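Long-range contacts in TetR/AcrR family transcriptional regulator (Bradyrhizobium diazoefficiens, PDB 6G8G), which probably represses transcription as a dimeric DNA-binding regulator of the TetR family, with flavonoids such as genistein acting as its inducing ligands: residues F69-L80 and K112-I120; F171-L179 and E198-F206. All coordinates share one frame; numbering follows the deposited sequence.

Contact 1. Residues F69-L80 and K112-I120; sequences FASLIVAECESL and KDVAFVRII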
ATOM      1  N   PHE A  69     -19.311  13.761  -4.220  1.00 63.14           N
ATOM      2  CA  PHE A  69     -18.095  13.111  -3.758  1.00 63.90           C
ATOM      3  C   PHE A  69     -16.882  13.434  -4.639  1.00 63.40           C
ATOM      4  O   PHE A  69     -15.748  13.588  -4.154  1.00 56.98           O
ATOM      5  CB  PHE A  69     -18.297  11.608  -3.702  1.00 67.49           C
ATOM      6  CG  PHE A  69     -17.249  10.883  -2.905  1.00 73.97           C
ATOM      7  CD1 PHE A  69     -16.652  11.474  -1.819  1.00 78.66           C
ATOM      8  CD2 PHE A  69     -16.892   9.599  -3.222  1.00 71.96           C
ATOM      9  CE1 PHE A  69     -15.685  10.819  -1.099  1.00 80.73           C
ATOM     10  CE2 PHE A  69     -15.926   8.938  -2.514  1.00 69.85           C
ATOM     11  CZ  PHE A  69     -15.323   9.550  -1.446  1.00 78.26           C
ATOM     12  N   ALA A  70     -17.132  13.568  -5.934  1.00 54.84           N
ATOM     13  CA  ALA A  70     -16.108  14.018  -6.837  1.00 49.91           C
ATOM     14  C   ALA A  70     -15.577  15.393  -6.450  1.00 53.43           C
ATOM     15  O   ALA A  70     -14.355  15.615  -6.471  1.00 64.58           O
ATOM     16  CB  ALA A  70     -16.625  14.025  -8.253  1.00 48.49           C
ATOM     17  N   SER A  71     -16.444  16.320  -6.064  1.00 54.53           N
ATOM     18  CA  SER A  71     -15.953  17.633  -5.574  1.00 55.60           C
ATOM     19  C   SER A  71     -15.097  17.500  -4.328  1.00 56.01           C
ATOM     20  O   SER A  71     -14.120  18.216  -4.158  1.00 58.58           O
ATOM     21  CB  SER A  71     -17.110  18.557  -5.244  1.00 55.39           C
ATOM     22  OG  SER A  71     -17.675  19.113  -6.404  1.00 60.67           O
ATOM     23  N   LEU A  72     -15.492  16.601  -3.439  1.00 56.67           N
ATOM     24  CA  LEU A  72     -14.737  16.405  -2.213  1.00 59.92           C
ATOM     25  C   LEU A  72     -13.369  15.882  -2.528  1.00 59.01           C
ATOM     26  O   LEU A  72     -12.369  16.380  -2.012  1.00 57.38           O
ATOM     27  CB  LEU A  72     -15.409  15.399  -1.332  1.00 66.55           C
ATOM     28  CG  LEU A  72     -16.493  16.044  -0.445  1.00 73.20           C
ATOM     29  CD1 LEU A  72     -17.524  15.064   0.094  1.00 78.41           C
ATOM     30  CD2 LEU A  72     -15.829  16.783   0.715  1.00 79.05           C
ATOM     31  N   ILE A  73     -13.336  14.879  -3.405  1.00 53.82           N
ATOM     32  CA  ILE A  73     -12.078  14.333  -3.863  1.00 52.96           C
ATOM     33  C   ILE A  73     -11.178  15.367  -4.495  1.00 51.22           C
ATOM     34  O   ILE A  73     -10.034  15.503  -4.094  1.00 55.13           O
ATOM     35  CB  ILE A  73     -12.291  13.224  -4.879  1.00 56.22           C
ATOM     36  CG1 ILE A  73     -12.786  11.989  -4.169  1.00 60.61           C
ATOM     37  CG2 ILE A  73     -11.000  12.875  -5.594  1.00 60.11           C
ATOM     38  CD1 ILE A  73     -13.315  10.938  -5.113  1.00 65.88           C
ATOM     39  N   VAL A  74     -11.668  16.079  -5.492  1.00 50.52           N
ATOM     40  CA  VAL A  74     -10.815  17.036  -6.159  1.00 54.21           C
ATOM     41  C   VAL A  74     -10.298  18.076  -5.184  1.00 56.22           C
ATOM     42  O   VAL A  74      -9.159  18.490  -5.266  1.00 59.39           O
ATOM     43  CB  VAL A  74     -11.581  17.694  -7.305  1.00 52.83           C
ATOM     44  CG1 VAL A  74     -10.870  18.913  -7.863  1.00 50.94           C
ATOM     45  CG2 VAL A  74     -11.849  16.664  -8.394  1.00 55.93           C
ATOM     46  N   ALA A  75     -11.132  18.484  -4.244  1.00 59.43           N
ATOM     47  CA  ALA A  75     -10.747  19.516  -3.291  1.00 62.29           C
ATOM     48  C   ALA A  75      -9.639  19.032  -2.366  1.00 61.88           C
ATOM     49  O   ALA A  75      -8.654  19.736  -2.153  1.00 64.80           O
ATOM     50  CB  ALA A  75     -11.959  19.953  -2.479  1.00 65.06           C
ATOM     51  N   GLU A  76      -9.794  17.845  -1.811  1.00 62.94           N
ATOM     52  CA  GLU A  76      -8.772  17.326  -0.909  1.00 71.56           C
ATOM     53  C   GLU A  76      -7.475  16.972  -1.592  1.00 65.92           C
ATOM     54  O   GLU A  76      -6.399  17.255  -1.069  1.00 73.75           O
ATOM     55  CB  GLU A  76      -9.273  16.128  -0.133  1.00 80.84           C
ATOM     56  CG  GLU A  76      -9.920  16.513   1.208  1.00 90.25           C
ATOM     57  CD  GLU A  76      -8.913  16.987   2.295  1.00100.72           C
ATOM     58  OE1 GLU A  76      -9.294  17.851   3.115  1.00103.89           O
ATOM     59  OE2 GLU A  76      -7.748  16.488   2.365  1.00 98.92           O
ATOM     60  N   CYS A  77      -7.558  16.424  -2.785  1.00 61.48           N
ATOM     61  CA  CYS A  77      -6.354  16.191  -3.547  1.00 57.57           C
ATOM     62  C   CYS A  77      -5.630  17.474  -3.951  1.00 59.98           C
ATOM     63  O   CYS A  77      -4.411  17.496  -3.851  1.00 60.12           O
ATOM     64  CB  CYS A  77      -6.638  15.310  -4.753  1.00 62.28           C
ATOM     65  SG  CYS A  77      -7.071  13.613  -4.299  1.00 65.79           S
ATOM     66  N   GLU A  78      -6.324  18.546  -4.395  1.00 64.38           N
ATOM     67  CA  GLU A  78      -5.613  19.806  -4.755  1.00 64.74           C
ATOM     68  C   GLU A  78      -4.872  20.308  -3.539  1.00 63.24           C
ATOM     69  O   GLU A  78      -3.777  20.852  -3.649  1.00 69.03           O
ATOM     70  CB  GLU A  78      -6.490  20.948  -5.300  1.00 72.79           C
ATOM     71  CG  GLU A  78      -7.550  20.526  -6.346  1.00 90.52           C
ATOM     72  CD  GLU A  78      -7.771  21.494  -7.543  1.00104.26           C
ATOM     73  OE1 GLU A  78      -8.370  22.569  -7.313  1.00103.03           O
ATOM     74  OE2 GLU A  78      -7.472  21.150  -8.732  1.00101.00           O
ATOM     75  N   SER A  79      -5.476  20.136  -2.380  1.00 60.24           N
ATOM     76  CA  SER A  79      -4.934  20.649  -1.126  1.00 66.75           C
ATOM     77  C   SER A  79      -3.639  19.944  -0.729  1.00 68.13           C
ATOM     78  O   SER A  79      -2.624  20.597  -0.497  1.00 75.72           O
ATOM     79  CB  SER A  79      -5.984  20.471  -0.029  1.00 74.53           C
ATOM     80  OG  SER A  79      -5.579  21.109   1.163  1.00 73.34           O
ATOM     81  N   LEU A  80      -3.673  18.609  -0.718  1.00 74.32           N
ATOM     82  CA  LEU A  80      -2.451  17.774  -0.493  1.00 73.17           C
ATOM     83  C   LEU A  80      -1.331  18.090  -1.477  1.00 68.52           C
ATOM     84  O   LEU A  80      -0.168  18.171  -1.104  1.00 77.95           O
ATOM     85  CB  LEU A  80      -2.788  16.272  -0.493  1.00 77.20           C
ATOM     86  CG  LEU A  80      -3.657  15.903   0.728  1.00 90.79           C
ATOM     87  CD1 LEU A  80      -4.405  14.566   0.551  1.00 90.43           C
ATOM     88  CD2 LEU A  80      -2.811  15.908   2.001  1.00 92.70           C
ATOM     89  N   LYS A 112      -2.970  11.325   6.182  1.00 76.18           N
ATOM     90  CA  LYS A 112      -3.826  12.313   5.554  1.00 79.96           C
ATOM     91  C   LYS A 112      -4.652  11.758   4.364  1.00 79.92           C
ATOM     92  O   LYS A 112      -5.516  12.448   3.893  1.00 79.26           O
ATOM     93  CB  LYS A 112      -2.979  13.526   5.117  1.00 88.63           C
ATOM     94  CG  LYS A 112      -2.162  14.195   6.238  1.00 86.16           C
ATOM     95  CD  LYS A 112      -1.830  15.651   5.902  1.00 91.78           C
ATOM     96  CE  LYS A 112      -0.614  16.248   6.645  1.00101.19           C
ATOM     97  NZ  LYS A 112      -0.731  16.531   8.114  1.00109.84           N
ATOM     98  N   ASP A 113      -4.413  10.520   3.926  1.00 87.12           N
ATOM     99  CA  ASP A 113      -5.034   9.921   2.732  1.00 89.50           C
ATOM    100  C   ASP A 113      -6.096   8.913   3.189  1.00 85.61           C
ATOM    101  O   ASP A 113      -6.949   8.460   2.404  1.00 89.18           O
ATOM    102  CB  ASP A 113      -3.950   9.236   1.846  1.00105.32           C
ATOM    103  CG  ASP A 113      -3.578  10.061   0.594  1.00115.38           C
ATOM    104  OD1 ASP A 113      -4.262  11.054   0.231  1.00114.50           O
ATOM    105  OD2 ASP A 113      -2.596   9.670  -0.067  1.00124.32           O
ATOM    106  N   VAL A 114      -6.091   8.604   4.482  1.00 80.68           N
ATOM    107  CA  VAL A 114      -6.621   7.321   4.946  1.00 72.47           C
ATOM    108  C   VAL A 114      -8.149   7.231   4.969  1.00 72.10           C
ATOM    109  O   VAL A 114      -8.718   6.241   4.491  1.00 60.22           O
ATOM    110  CB  VAL A 114      -6.053   6.950   6.316  1.00 72.54           C
ATOM    111  CG1 VAL A 114      -6.686   5.677   6.848  1.00 73.64           C
ATOM    112  CG2 VAL A 114      -4.552   6.779   6.216  1.00 71.80           C
ATOM    113  N   ALA A 115      -8.802   8.274   5.469  1.00 68.99           N
ATOM    114  CA  ALA A 115     -10.247   8.349   5.430  1.00 69.99           C
ATOM    115  C   ALA A 115     -10.784   8.165   4.012  1.00 74.98           C
ATOM    116  O   ALA A 115     -11.711   7.368   3.779  1.00 79.72           O
ATOM    117  CB  ALA A 115     -10.691   9.676   5.976  1.00 72.39           C
ATOM    118  N   PHE A 116     -10.210   8.893   3.053  1.00 77.92           N
ATOM    119  CA  PHE A 116     -10.653   8.769   1.650  1.00 81.83           C
ATOM    120  C   PHE A 116     -10.522   7.382   1.121  1.00 73.97           C
ATOM    121  O   PHE A 116     -11.426   6.848   0.455  1.00 80.53           O
ATOM    122  CB  PHE A 116      -9.867   9.682   0.723  1.00 93.29           C
ATOM    123  CG  PHE A 116     -10.537  10.985   0.487  1.00 94.39           C
ATOM    124  CD1 PHE A 116     -11.621  11.057  -0.374  1.00 96.23           C
ATOM    125  CD2 PHE A 116     -10.125  12.114   1.139  1.00 90.45           C
ATOM    126  CE1 PHE A 116     -12.278  12.213  -0.590  1.00 95.70           C
ATOM    127  CE2 PHE A 116     -10.775  13.294   0.913  1.00101.79           C
ATOM    128  CZ  PHE A 116     -11.856  13.343   0.046  1.00104.50           C
ATOM    129  N   VAL A 117      -9.375   6.797   1.399  1.00 66.98           N
ATOM    130  CA  VAL A 117      -9.116   5.485   0.877  1.00 68.49           C
ATOM    131  C   VAL A 117     -10.067   4.492   1.531  1.00 71.23           C
ATOM    132  O   VAL A 117     -10.532   3.531   0.902  1.00 70.96           O
ATOM    133  CB  VAL A 117      -7.660   5.085   1.128  1.00 68.24           C
ATOM    134  CG1 VAL A 117      -7.436   3.620   0.780  1.00 65.85           C
ATOM    135  CG2 VAL A 117      -6.732   5.994   0.334  1.00 68.13           C
ATOM    136  N   ARG A 118     -10.346   4.715   2.807  1.00 66.74           N
ATOM    137  CA  ARG A 118     -11.239   3.837   3.498  1.00 68.99           C
ATOM    138  C   ARG A 118     -12.593   3.890   2.832  1.00 68.09           C
ATOM    139  O   ARG A 118     -13.175   2.871   2.521  1.00 66.87           O
ATOM    140  CB  ARG A 118     -11.383   4.236   4.948  1.00 73.17           C
ATOM    141  CG  ARG A 118     -11.496   3.020   5.789  1.00 75.61           C
ATOM    142  CD  ARG A 118     -11.707   3.463   7.212  1.00 83.99           C
ATOM    143  NE  ARG A 118     -10.462   3.211   7.939  1.00 94.77           N
ATOM    144  CZ  ARG A 118      -9.751   4.109   8.624  1.00 91.98           C
ATOM    145  NH1 ARG A 118     -10.178   5.380   8.757  1.00 83.14           N
ATOM    146  NH2 ARG A 118      -8.623   3.695   9.220  1.00 82.48           N
ATOM    147  N   ILE A 119     -13.087   5.099   2.629  1.00 66.90           N
ATOM    148  CA  ILE A 119     -14.393   5.287   2.042  1.00 66.72           C
ATOM    149  C   ILE A 119     -14.502   4.660   0.667  1.00 65.39           C
ATOM    150  O   ILE A 119     -15.486   3.982   0.403  1.00 75.12           O
ATOM    151  CB  ILE A 119     -14.751   6.762   1.935  1.00 69.00           C
ATOM    152  CG1 ILE A 119     -15.003   7.321   3.325  1.00 72.10           C
ATOM    153  CG2 ILE A 119     -16.008   6.940   1.104  1.00 70.97           C
ATOM    154  CD1 ILE A 119     -15.003   8.835   3.363  1.00 79.78           C
ATOM    155  N   ILE A 120     -13.495   4.847  -0.182  1.00 63.54           N
ATOM    156  CA  ILE A 120     -13.527   4.258  -1.508  1.00 66.27           C
ATOM    157  C   ILE A 120     -13.371   2.714  -1.500  1.00 72.69           C
ATOM    158  O   ILE A 120     -14.076   1.985  -2.233  1.00 70.74           O
ATOM    159  CB  ILE A 120     -12.459   4.877  -2.390  1.00 60.81           C
ATOM    160  CG1 ILE A 120     -12.802   6.329  -2.601  1.00 59.52           C
ATOM    161  CG2 ILE A 120     -12.421   4.159  -3.739  1.00 62.22           C
ATOM    162  CD1 ILE A 120     -11.610   7.183  -2.971  1.00 59.98           C
TER
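Phe69 and Phe116 meet because their first torsions send both rings into the space between two roughly antiparallel helices. The ring of Phe69 leaves its helix with CG anti to the backbone N (chi1 -165°), bringing its far end nearer to 112-120 than its CB direction alone would. In Phe116 CB already points toward 69-80, and chi1 of -94° carries the ring on in that direction. The two rings pass one another, pointing opposite ways, their planes only 14° apart, and touch rim to rim at CE1 of Phe69 and CE1 of Phe116, 3.7 Å apart; neither lies over the other's face.

Phe116 is a knob in a hole formed by Phe69, Leu72, Ile73 and Glu76. Its CE1 is 3.6 Å from Ile73 CG1, and on the other side of the ring its CE2 meets the aliphatic Glu76 CG at the edge. Beyond this knob, Phe69 CZ rests 3.7 Å from Ile119 CG2, and its CE2 reaches Ile120 CG1. Toward the other end, Leu80 CD2 packs 3.9 Å from Lys112 CB, while Leu80 CD1 approaches the carboxylate of Asp113, whose side chain is about 6 Å from genistein at their nearest atoms.

The axes of the two segments come no closer than 11.9 Å, a width bridged largely by aromatic side chains. Trp31 of helix 23-37 also meets Phe116, tying in the DNA-binding domain. Replacing Phe116 by an alanine would probably open a gap among Leu72, Ile73 and Glu76 and take away one neighbour of the Phe69 ring. With no hydrogen bond across the contact, the helices' relative position depends here on apolar shape, consistent with a joint through which ligand-linked shifts of helix 114-121 could reach helix 65-82, as in other TetR regulators.

Contact 2. Residues F171-L179 and E198-F206; sequences FLSLVRGEL and EIEAGLKFF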
ATOM      1  N   PHE A 171      11.397   6.217  -7.720  1.00 53.55           N
ATOM      2  CA  PHE A 171      11.877   7.001  -6.576  1.00 55.96           C
ATOM      3  C   PHE A 171      10.916   6.924  -5.401  1.00 50.36           C
ATOM      4  O   PHE A 171      11.315   6.692  -4.275  1.00 50.72           O
ATOM      5  CB  PHE A 171      12.084   8.462  -6.971  1.00 55.39           C
ATOM      6  CG  PHE A 171      12.503   9.325  -5.842  1.00 55.81           C
ATOM      7  CD1 PHE A 171      13.822   9.362  -5.451  1.00 58.45           C
ATOM      8  CD2 PHE A 171      11.597  10.107  -5.182  1.00 54.92           C
ATOM      9  CE1 PHE A 171      14.222  10.168  -4.409  1.00 57.44           C
ATOM     10  CE2 PHE A 171      11.993  10.928  -4.137  1.00 53.96           C
ATOM     11  CZ  PHE A 171      13.301  10.956  -3.749  1.00 54.28           C
ATOM     12  N   LEU A 172       9.640   7.088  -5.689  1.00 51.50           N
ATOM     13  CA  LEU A 172       8.635   7.090  -4.658  1.00 52.13           C
ATOM     14  C   LEU A 172       8.426   5.702  -4.070  1.00 52.31           C
ATOM     15  O   LEU A 172       8.352   5.557  -2.854  1.00 56.85           O
ATOM     16  CB  LEU A 172       7.337   7.664  -5.191  1.00 55.92           C
ATOM     17  CG  LEU A 172       7.430   9.132  -5.644  1.00 53.74           C
ATOM     18  CD1 LEU A 172       6.240   9.522  -6.504  1.00 54.75           C
ATOM     19  CD2 LEU A 172       7.522  10.060  -4.444  1.00 55.92           C
ATOM     20  N   SER A 173       8.405   4.671  -4.893  1.00 50.52           N
ATOM     21  CA  SER A 173       8.382   3.313  -4.348  1.00 50.26           C
ATOM     22  C   SER A 173       9.576   3.032  -3.423  1.00 46.00           C
ATOM     23  O   SER A 173       9.397   2.417  -2.399  1.00 41.10           O
ATOM     24  CB  SER A 173       8.356   2.295  -5.454  1.00 51.73           C
ATOM     25  OG  SER A 173       7.215   2.546  -6.249  1.00 55.14           O
ATOM     26  N   LEU A 174      10.761   3.525  -3.754  1.00 44.01           N
ATOM     27  CA  LEU A 174      11.908   3.289  -2.903  1.00 47.08           C
ATOM     28  C   LEU A 174      11.784   3.955  -1.548  1.00 49.88           C
ATOM     29  O   LEU A 174      12.034   3.353  -0.526  1.00 57.78           O
ATOM     30  CB  LEU A 174      13.176   3.775  -3.557  1.00 46.81           C
ATOM     31  CG  LEU A 174      13.558   2.894  -4.728  1.00 49.81           C
ATOM     32  CD1 LEU A 174      14.602   3.577  -5.579  1.00 48.98           C
ATOM     33  CD2 LEU A 174      14.069   1.547  -4.225  1.00 53.88           C
ATOM     34  N   VAL A 175      11.381   5.203  -1.556  1.00 55.21           N
ATOM     35  CA  VAL A 175      11.362   6.039  -0.378  1.00 53.96           C
ATOM     36  C   VAL A 175      10.225   5.611   0.521  1.00 52.46           C
ATOM     37  O   VAL A 175      10.320   5.621   1.743  1.00 47.64           O
ATOM     38  CB  VAL A 175      11.214   7.491  -0.846  1.00 56.26           C
ATOM     39  CG1 VAL A 175      10.290   8.284   0.045  1.00 63.31           C
ATOM     40  CG2 VAL A 175      12.572   8.137  -0.901  1.00 58.75           C
ATOM     41  N   ARG A 176       9.122   5.268  -0.115  1.00 51.42           N
ATOM     42  CA  ARG A 176       7.917   4.839   0.585  1.00 52.81           C
ATOM     43  C   ARG A 176       8.155   3.467   1.169  1.00 52.54           C
ATOM     44  O   ARG A 176       7.772   3.184   2.272  1.00 59.52           O
ATOM     45  CB  ARG A 176       6.789   4.783  -0.456  1.00 53.35           C
ATOM     46  CG  ARG A 176       5.434   4.410   0.047  1.00 50.80           C
ATOM     47  CD  ARG A 176       4.410   4.643  -1.033  1.00 49.56           C
ATOM     48  NE  ARG A 176       4.509   3.656  -2.092  1.00 51.16           N
ATOM     49  CZ  ARG A 176       4.673   3.922  -3.380  1.00 47.95           C
ATOM     50  NH1 ARG A 176       4.776   5.160  -3.812  1.00 55.27           N
ATOM     51  NH2 ARG A 176       4.726   2.937  -4.247  1.00 47.95           N
ATOM     52  N   GLY A 177       8.780   2.615   0.375  1.00 53.85           N
ATOM     53  CA  GLY A 177       9.037   1.238   0.713  1.00 53.66           C
ATOM     54  C   GLY A 177       7.866   0.546   1.344  1.00 54.23           C
ATOM     55  O   GLY A 177       6.825   0.346   0.740  1.00 57.43           O
ATOM     56  N   GLU A 178       8.063   0.263   2.608  1.00 57.46           N
ATOM     57  CA  GLU A 178       7.256  -0.625   3.376  1.00 58.77           C
ATOM     58  C   GLU A 178       6.393   0.162   4.368  1.00 59.66           C
ATOM     59  O   GLU A 178       5.626  -0.428   5.119  1.00 56.09           O
ATOM     60  CB  GLU A 178       8.233  -1.419   4.206  1.00 64.81           C
ATOM     61  CG  GLU A 178       8.076  -2.898   4.205  1.00 72.52           C
ATOM     62  CD  GLU A 178       8.936  -3.507   5.314  1.00 75.73           C
ATOM     63  OE1 GLU A 178       9.738  -2.776   5.984  1.00 58.85           O
ATOM     64  OE2 GLU A 178       8.780  -4.734   5.507  1.00 87.33           O
ATOM     65  N   LEU A 179       6.584   1.483   4.453  1.00 59.89           N
ATOM     66  CA  LEU A 179       6.058   2.224   5.567  1.00 58.90           C
ATOM     67  C   LEU A 179       4.569   2.268   5.545  1.00 51.48           C
ATOM     68  O   LEU A 179       3.959   2.206   6.589  1.00 53.28           O
ATOM     69  CB  LEU A 179       6.629   3.639   5.658  1.00 60.41           C
ATOM     70  CG  LEU A 179       8.157   3.658   5.704  1.00 71.32           C
ATOM     71  CD1 LEU A 179       8.664   5.008   5.235  1.00 73.31           C
ATOM     72  CD2 LEU A 179       8.665   3.378   7.124  1.00 75.28           C
ATOM     73  N   GLU A 198      15.133   6.697   6.307  1.00 46.84           N
ATOM     74  CA  GLU A 198      14.286   6.100   5.258  1.00 50.69           C
ATOM     75  C   GLU A 198      14.512   6.766   3.923  1.00 49.30           C
ATOM     76  O   GLU A 198      14.666   6.106   2.877  1.00 51.74           O
ATOM     77  CB  GLU A 198      12.807   6.203   5.614  1.00 52.38           C
ATOM     78  CG  GLU A 198      12.411   5.373   6.839  1.00 60.20           C
ATOM     79  CD  GLU A 198      12.702   3.880   6.701  1.00 61.54           C
ATOM     80  OE1 GLU A 198      12.421   3.340   5.635  1.00 65.05           O
ATOM     81  OE2 GLU A 198      13.198   3.246   7.660  1.00 64.66           O
ATOM     82  N   ILE A 199      14.593   8.081   3.973  1.00 50.78           N
ATOM     83  CA  ILE A 199      14.790   8.873   2.777  1.00 53.62           C
ATOM     84  C   ILE A 199      16.178   8.703   2.234  1.00 52.29           C
ATOM     85  O   ILE A 199      16.339   8.569   1.044  1.00 54.21           O
ATOM     86  CB  ILE A 199      14.602  10.358   3.085  1.00 57.98           C
ATOM     87  CG1 ILE A 199      13.141  10.634   3.376  1.00 60.77           C
ATOM     88  CG2 ILE A 199      15.057  11.205   1.916  1.00 58.92           C
ATOM     89  CD1 ILE A 199      12.911  12.017   3.927  1.00 64.26           C
ATOM     90  N   GLU A 200      17.169   8.729   3.111  1.00 55.72           N
ATOM     91  CA  GLU A 200      18.540   8.687   2.679  1.00 57.88           C
ATOM     92  C   GLU A 200      18.796   7.351   1.987  1.00 61.89           C
ATOM     93  O   GLU A 200      19.491   7.296   0.970  1.00 65.49           O
ATOM     94  CB  GLU A 200      19.498   8.930   3.846  1.00 60.38           C
ATOM     95  CG  GLU A 200      20.955   9.044   3.428  1.00 72.10           C
ATOM     96  CD  GLU A 200      21.168  10.034   2.278  1.00 84.64           C
ATOM     97  OE1 GLU A 200      20.654  11.188   2.387  1.00 79.54           O
ATOM     98  OE2 GLU A 200      21.839   9.642   1.278  1.00 88.17           O
ATOM     99  N   ALA A 201      18.218   6.274   2.519  1.00 60.49           N
ATOM    100  CA  ALA A 201      18.387   4.950   1.933  1.00 59.30           C
ATOM    101  C   ALA A 201      17.804   4.867   0.518  1.00 59.84           C
ATOM    102  O   ALA A 201      18.448   4.336  -0.388  1.00 58.55           O
ATOM    103  CB  ALA A 201      17.753   3.900   2.828  1.00 56.42           C
ATOM    104  N   GLY A 202      16.591   5.400   0.356  1.00 60.35           N
ATOM    105  CA  GLY A 202      15.893   5.404  -0.931  1.00 58.90           C
ATOM    106  C   GLY A 202      16.563   6.260  -1.990  1.00 59.68           C
ATOM    107  O   GLY A 202      16.709   5.868  -3.150  1.00 56.84           O
ATOM    108  N   LEU A 203      17.035   7.414  -1.554  1.00 58.91           N
ATOM    109  CA  LEU A 203      17.712   8.339  -2.419  1.00 54.97           C
ATOM    110  C   LEU A 203      19.056   7.814  -2.841  1.00 54.58           C
ATOM    111  O   LEU A 203      19.435   7.935  -3.984  1.00 50.69           O
ATOM    112  CB  LEU A 203      17.915   9.629  -1.658  1.00 56.30           C
ATOM    113  CG  LEU A 203      18.748  10.683  -2.337  1.00 55.96           C
ATOM    114  CD1 LEU A 203      18.116  11.042  -3.669  1.00 58.02           C
ATOM    115  CD2 LEU A 203      18.851  11.909  -1.445  1.00 57.72           C
ATOM    116  N   LYS A 204      19.808   7.264  -1.891  1.00 59.23           N
ATOM    117  CA  LYS A 204      21.140   6.758  -2.177  1.00 59.63           C
ATOM    118  C   LYS A 204      21.013   5.767  -3.311  1.00 56.41           C
ATOM    119  O   LYS A 204      21.799   5.764  -4.253  1.00 61.18           O
ATOM    120  CB  LYS A 204      21.728   6.079  -0.943  1.00 68.15           C
ATOM    121  CG  LYS A 204      23.227   6.228  -0.805  1.00 82.46           C
ATOM    122  CD  LYS A 204      23.764   5.774   0.548  1.00 89.04           C
ATOM    123  CE  LYS A 204      23.899   7.040   1.404  1.00 99.72           C
ATOM    124  NZ  LYS A 204      24.488   6.851   2.751  1.00112.45           N
ATOM    125  N   PHE A 205      19.995   4.934  -3.224  1.00 53.95           N
ATOM    126  CA  PHE A 205      19.794   3.864  -4.179  1.00 56.24           C
ATOM    127  C   PHE A 205      19.353   4.403  -5.525  1.00 54.66           C
ATOM    128  O   PHE A 205      19.836   3.995  -6.575  1.00 52.77           O
ATOM    129  CB  PHE A 205      18.735   2.915  -3.632  1.00 56.23           C
ATOM    130  CG  PHE A 205      18.624   1.618  -4.385  1.00 56.79           C
ATOM    131  CD1 PHE A 205      17.876   1.526  -5.529  1.00 55.14           C
ATOM    132  CD2 PHE A 205      19.265   0.478  -3.921  1.00 58.09           C
ATOM    133  CE1 PHE A 205      17.781   0.327  -6.212  1.00 60.71           C
ATOM    134  CE2 PHE A 205      19.163  -0.731  -4.591  1.00 55.73           C
ATOM    135  CZ  PHE A 205      18.417  -0.808  -5.737  1.00 57.66           C
ATOM    136  N   PHE A 206      18.385   5.304  -5.487  1.00 56.81           N
ATOM    137  CA  PHE A 206      17.913   5.945  -6.688  1.00 53.86           C
ATOM    138  C   PHE A 206      19.052   6.579  -7.462  1.00 58.23           C
ATOM    139  O   PHE A 206      19.105   6.485  -8.697  1.00 62.67           O
ATOM    140  CB  PHE A 206      16.933   7.020  -6.330  1.00 56.06           C
ATOM    141  CG  PHE A 206      16.353   7.694  -7.512  1.00 56.96           C
ATOM    142  CD1 PHE A 206      15.438   7.046  -8.290  1.00 54.98           C
ATOM    143  CD2 PHE A 206      16.752   8.948  -7.858  1.00 60.33           C
ATOM    144  CE1 PHE A 206      14.906   7.642  -9.391  1.00 55.09           C
ATOM    145  CE2 PHE A 206      16.226   9.554  -8.974  1.00 62.33           C
ATOM    146  CZ  PHE A 206      15.297   8.898  -9.739  1.00 57.43           C
TER
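Phe171 meets Phe206 through its CB and CD1. CB sits over the face of the Phe206 ring, a CH-pi contact 4.1 Å from CB to the ring centroid. With chi1 at 177° placing CG opposite the backbone N, the ring continues past that face and presents an edge to it: CD1 lies 3.7 Å from Phe206 CG. The two planes stand 78° apart, making a T-shaped pair in which Phe171 supplies the edge and Phe206 the face. One atom further out, CE1 touches Leu203 CD1 at 4.1 Å, the leucine running alongside in the same direction. Val175 CG2, from the next turn of the same helix, lies over one face of the Phe171 ring, displaced toward its rim, and Leu146 of helix 139-155 also packs on this phenylalanine.

Helices 164-176 and 192-210 run roughly antiparallel, at 145° between their short segments. As in many TetR-family repressors, such a pair probably joins its counterpart in the second subunit as a four-helix dimer interface; Phe205 indeed packs on Gln170 of the second subunit, and Ala201 on its Glu166.

The helices come close at Gly202, whose CA is 4.6 Å from Val175 CA; a CB on this glycine would point into the other helix and run into Val175 CG2. Leu174 sets its CB near Gly202 CA and its CD1 3.9 Å from Phe205 CD1, its side chain crossing that of Phe205 at about a right angle. Beyond the helix end, the chain reverses in a type II' turn from Arg176 to Leu179, with Gly177 at positive phi. This brings Leu179 against the bent chain of Glu198: CD2 is 4.0 Å from Glu198 OE1, and CD1 rests near Glu198 CG.

Starting from the N terminus, the chain passes the DNA-binding helices and runs along helix 65-82, then through helix 93-109, before contact 1 closes a loop of 31 residues by bringing helix 114-121 back to helix 65-82. Helices 128-137 and 139-155 follow before helix 164-176, where contact 2 opens; it closes a shorter loop of 18 residues, which takes in most of helix 179-185 and the start of helix 192-210. The loops follow in series, neither nested nor crossed, with centres 25 Å apart. Contact 1 ties the DNA-binding region to the ligand-binding domain; contact 2 lies wholly within the latter. Genistein lies between them, and both touch the second subunit.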